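Local coordinates for protein CsuE (Acinetobacter baumannii, PDB 6FJY), which serves as the tip adhesion subunit of archaic chaperone-usher Csu pili and probably contributes to biofilm formation, at residues Leu73-Glu78 / Leu104-Arg109. Sequence-based numbering, arbitrary orientation.
Sequences LDSNNE and LPFYIR
Leu73 and Tyr107 face each other as an antiparallel hydrogen-bonded pair: Leu73 N reaches Tyr107 O at 2.8 Å, in the carbonyl plane, and Tyr107 N returns to Leu73 O at 2.8 Å. These bonds join the end of strand 67-73 to strand 103-110 within the Ig-like beta sandwich. With Leu73 CG anti to the carbonyl carbon (chi1 -59°), an unusual chi2 of 94° sets both methyls over the same face of the Arg109 guanidinium; Leu73 CD1 packs 3.6 Å from Arg109 CB. Beyond the pair the chain leaves the sheet in a type I turn from Asp74 to Asn77. Ser75 then prolongs the attachment through its side chain, OG donating to Pro105 O at 2.7 Å. Asp74 O lies at the edge of the Tyr107 ring, 3.4 Å from Tyr107 CD2, while Asn77 ND2 sits over one face. On the other side of the strand, Asp74 CA makes a CH-pi contact with Phe106, 3.8 Å from the ring centroid. Asp74 OD1 accepts Glu78 N at 2.6 Å, and OD2 bonds Tyr50 OH, bracing the turn. Where backbone pairing stops, the Ser75 hydroxyl thus replaces a main-chain N-H, so the carbonyl of buried Pro105 keeps a donor.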
ATOM      1  N   LEU D  73       5.541  23.128  -3.095  1.00 70.23           N
ATOM      2  CA  LEU D  73       4.712  24.318  -3.180  1.00 73.02           C
ATOM      3  C   LEU D  73       4.355  24.798  -1.782  1.00 60.19           C
ATOM      4  O   LEU D  73       4.195  23.998  -0.857  1.00 58.05           O
ATOM      5  CB  LEU D  73       3.426  24.054  -3.986  1.00 85.82           C
ATOM      6  CG  LEU D  73       3.527  23.589  -5.445  1.00 90.01           C
ATOM      7  CD1 LEU D  73       3.466  22.079  -5.550  1.00 80.45           C
ATOM      8  CD2 LEU D  73       2.419  24.228  -6.271  1.00 91.85           C
ATOM      9  N   ASP D  74       4.216  26.120  -1.646  1.00 65.00           N
ATOM     10  CA  ASP D  74       3.940  26.764  -0.369  1.00 65.74           C
ATOM     11  C   ASP D  74       2.448  26.720  -0.059  1.00 66.16           C
ATOM     12  O   ASP D  74       1.657  26.093  -0.764  1.00 60.35           O
ATOM     13  CB  ASP D  74       4.457  28.202  -0.371  1.00 75.05           C
ATOM     14  CG  ASP D  74       3.852  29.043  -1.488  1.00 77.02           C
ATOM     15  OD1 ASP D  74       2.905  28.568  -2.145  1.00 64.14           O
ATOM     16  OD2 ASP D  74       4.332  30.178  -1.715  1.00 70.78           O
ATOM     17  N   SER D  75       2.047  27.429   0.997  1.00 74.82           N
ATOM     18  CA  SER D  75       0.678  27.359   1.486  1.00 70.78           C
ATOM     19  C   SER D  75      -0.331  27.978   0.524  1.00 70.46           C
ATOM     20  O   SER D  75      -1.532  27.754   0.683  1.00 60.04           O
ATOM     21  CB  SER D  75       0.587  28.037   2.854  1.00 73.01           C
ATOM     22  OG  SER D  75       1.543  27.496   3.749  1.00 67.80           O
ATOM     23  N   ASN D  76       0.117  28.763  -0.455  1.00 83.31           N
ATOM     24  CA  ASN D  76      -0.767  29.327  -1.467  1.00 91.20           C
ATOM     25  C   ASN D  76      -0.682  28.573  -2.792  1.00 78.24           C
ATOM     26  O   ASN D  76      -1.074  29.111  -3.831  1.00 77.24           O
ATOM     27  CB  ASN D  76      -0.449  30.807  -1.674  1.00 95.92           C
ATOM     28  CG  ASN D  76      -0.712  31.640  -0.436  1.00 96.25           C
ATOM     29  OD1 ASN D  76      -1.826  31.654   0.097  1.00 81.73           O
ATOM     30  ND2 ASN D  76       0.317  32.341   0.030  1.00110.85           N
ATOM     31  N   ASN D  77      -0.172  27.341  -2.762  1.00 83.12           N
ATOM     32  CA  ASN D  77       0.069  26.516  -3.951  1.00 81.68           C
ATOM     33  C   ASN D  77       0.971  27.214  -4.970  1.00 81.84           C
ATOM     34  O   ASN D  77       0.793  27.075  -6.181  1.00 77.20           O
ATOM     35  CB  ASN D  77      -1.243  26.061  -4.595  1.00 79.17           C
ATOM     36  CG  ASN D  77      -1.612  24.632  -4.214  1.00 92.99           C
ATOM     37  OD1 ASN D  77      -1.216  23.676  -4.885  1.00 92.33           O
ATOM     38  ND2 ASN D  77      -2.355  24.482  -3.123  1.00100.47           N
ATOM     39  N   GLU D  78       1.976  27.937  -4.480  1.00 92.40           N
ATOM     40  CA  GLU D  78       3.008  28.522  -5.324  1.00 85.32           C
ATOM     41  C   GLU D  78       4.317  27.754  -5.182  1.00 77.77           C
ATOM     42  O   GLU D  78       4.728  27.400  -4.072  1.00 79.76           O
ATOM     43  CB  GLU D  78       3.234  29.997  -4.989  1.00 88.24           C
ATOM     44  CG  GLU D  78       2.108  30.895  -5.448  1.00 89.58           C
ATOM     45  CD  GLU D  78       2.544  32.330  -5.618  1.00101.01           C
ATOM     46  OE1 GLU D  78       3.139  32.888  -4.671  1.00103.78           O
ATOM     47  OE2 GLU D  78       2.300  32.900  -6.706  1.00105.16           O
ATOM     48  N   LEU D 104       1.689  25.220   9.384  1.00 58.56           N
ATOM     49  CA  LEU D 104       1.621  25.863   8.091  1.00 69.31           C
ATOM     50  C   LEU D 104       2.006  24.827   7.048  1.00 68.01           C
ATOM     51  O   LEU D 104       3.104  24.264   7.130  1.00 59.75           O
ATOM     52  CB  LEU D 104       2.542  27.065   8.025  1.00 74.84           C
ATOM     53  CG  LEU D 104       2.329  27.906   6.775  1.00 70.65           C
ATOM     54  CD1 LEU D 104       0.911  28.463   6.737  1.00 59.22           C
ATOM     55  CD2 LEU D 104       3.341  29.011   6.741  1.00 64.97           C
ATOM     56  N   PRO D 105       1.124  24.494   6.109  1.00 72.70           N
ATOM     57  CA  PRO D 105       1.404  23.385   5.197  1.00 63.36           C
ATOM     58  C   PRO D 105       2.099  23.819   3.919  1.00 64.86           C
ATOM     59  O   PRO D 105       1.843  24.888   3.361  1.00 58.38           O
ATOM     60  CB  PRO D 105       0.001  22.844   4.887  1.00 62.71           C
ATOM     61  CG  PRO D 105      -0.860  24.050   4.952  1.00 64.77           C
ATOM     62  CD  PRO D 105      -0.285  24.925   6.032  1.00 63.86           C
ATOM     63  N   PHE D 106       3.018  22.970   3.484  1.00 73.77           N
ATOM     64  CA  PHE D 106       3.541  22.952   2.131  1.00 65.55           C
ATOM     65  C   PHE D 106       3.044  21.682   1.448  1.00 58.34           C
ATOM     66  O   PHE D 106       2.487  20.783   2.087  1.00 53.09           O
ATOM     67  CB  PHE D 106       5.076  23.004   2.120  1.00 60.97           C
ATOM     68  CG  PHE D 106       5.662  24.381   2.317  1.00 75.42           C
ATOM     69  CD1 PHE D 106       4.881  25.446   2.735  1.00 84.24           C
ATOM     70  CD2 PHE D 106       7.007  24.606   2.069  1.00 76.17           C
ATOM     71  CE1 PHE D 106       5.437  26.707   2.909  1.00 80.66           C
ATOM     72  CE2 PHE D 106       7.565  25.861   2.238  1.00 84.41           C
ATOM     73  CZ  PHE D 106       6.780  26.913   2.661  1.00 76.47           C
ATOM     74  N   TYR D 107       3.279  21.598   0.144  1.00 53.93           N
ATOM     75  CA  TYR D 107       2.719  20.524  -0.658  1.00 67.54           C
ATOM     76  C   TYR D 107       3.801  19.938  -1.548  1.00 72.89           C
ATOM     77  O   TYR D 107       4.619  20.669  -2.115  1.00 60.63           O
ATOM     78  CB  TYR D 107       1.524  21.019  -1.508  1.00 55.44           C
ATOM     79  CG  TYR D 107       0.390  21.590  -0.670  1.00 68.10           C
ATOM     80  CD1 TYR D 107      -0.628  20.775  -0.187  1.00 67.23           C
ATOM     81  CD2 TYR D 107       0.353  22.944  -0.342  1.00 74.36           C
ATOM     82  CE1 TYR D 107      -1.657  21.301   0.587  1.00 70.62           C
ATOM     83  CE2 TYR D 107      -0.671  23.476   0.435  1.00 62.54           C
ATOM     84  CZ  TYR D 107      -1.670  22.653   0.893  1.00 63.69           C
ATOM     85  OH  TYR D 107      -2.682  23.179   1.662  1.00 64.00           O
ATOM     86  N   ILE D 108       3.799  18.614  -1.658  1.00 75.65           N
ATOM     87  CA  ILE D 108       4.622  17.900  -2.619  1.00 70.01           C
ATOM     88  C   ILE D 108       3.771  17.560  -3.836  1.00 70.03           C
ATOM     89  O   ILE D 108       2.666  17.011  -3.713  1.00 52.75           O
ATOM     90  CB  ILE D 108       5.234  16.632  -2.006  1.00 71.58           C
ATOM     91  CG1 ILE D 108       6.132  16.987  -0.823  1.00 89.56           C
ATOM     92  CG2 ILE D 108       6.028  15.881  -3.049  1.00 72.64           C
ATOM     93  CD1 ILE D 108       6.882  15.801  -0.255  1.00 93.47           C
ATOM     94  N   ARG D 109       4.291  17.878  -5.008  1.00 78.93           N
ATOM     95  CA  ARG D 109       3.683  17.535  -6.286  1.00 71.70           C
ATOM     96  C   ARG D 109       4.613  16.567  -7.007  1.00 65.49           C
ATOM     97  O   ARG D 109       5.742  16.927  -7.355  1.00 62.65           O
ATOM     98  CB  ARG D 109       3.444  18.791  -7.131  1.00 72.52           C
ATOM     99  CG  ARG D 109       2.692  18.533  -8.433  1.00 88.47           C
ATOM    100  CD  ARG D 109       2.421  19.817  -9.206  1.00 87.54           C
ATOM    101  NE  ARG D 109       1.469  20.694  -8.524  1.00 81.24           N
ATOM    102  CZ  ARG D 109       1.218  21.949  -8.892  1.00 93.86           C
ATOM    103  NH1 ARG D 109       1.842  22.481  -9.938  1.00 94.46           N
ATOM    104  NH2 ARG D 109       0.337  22.672  -8.217  1.00100.75           N
TER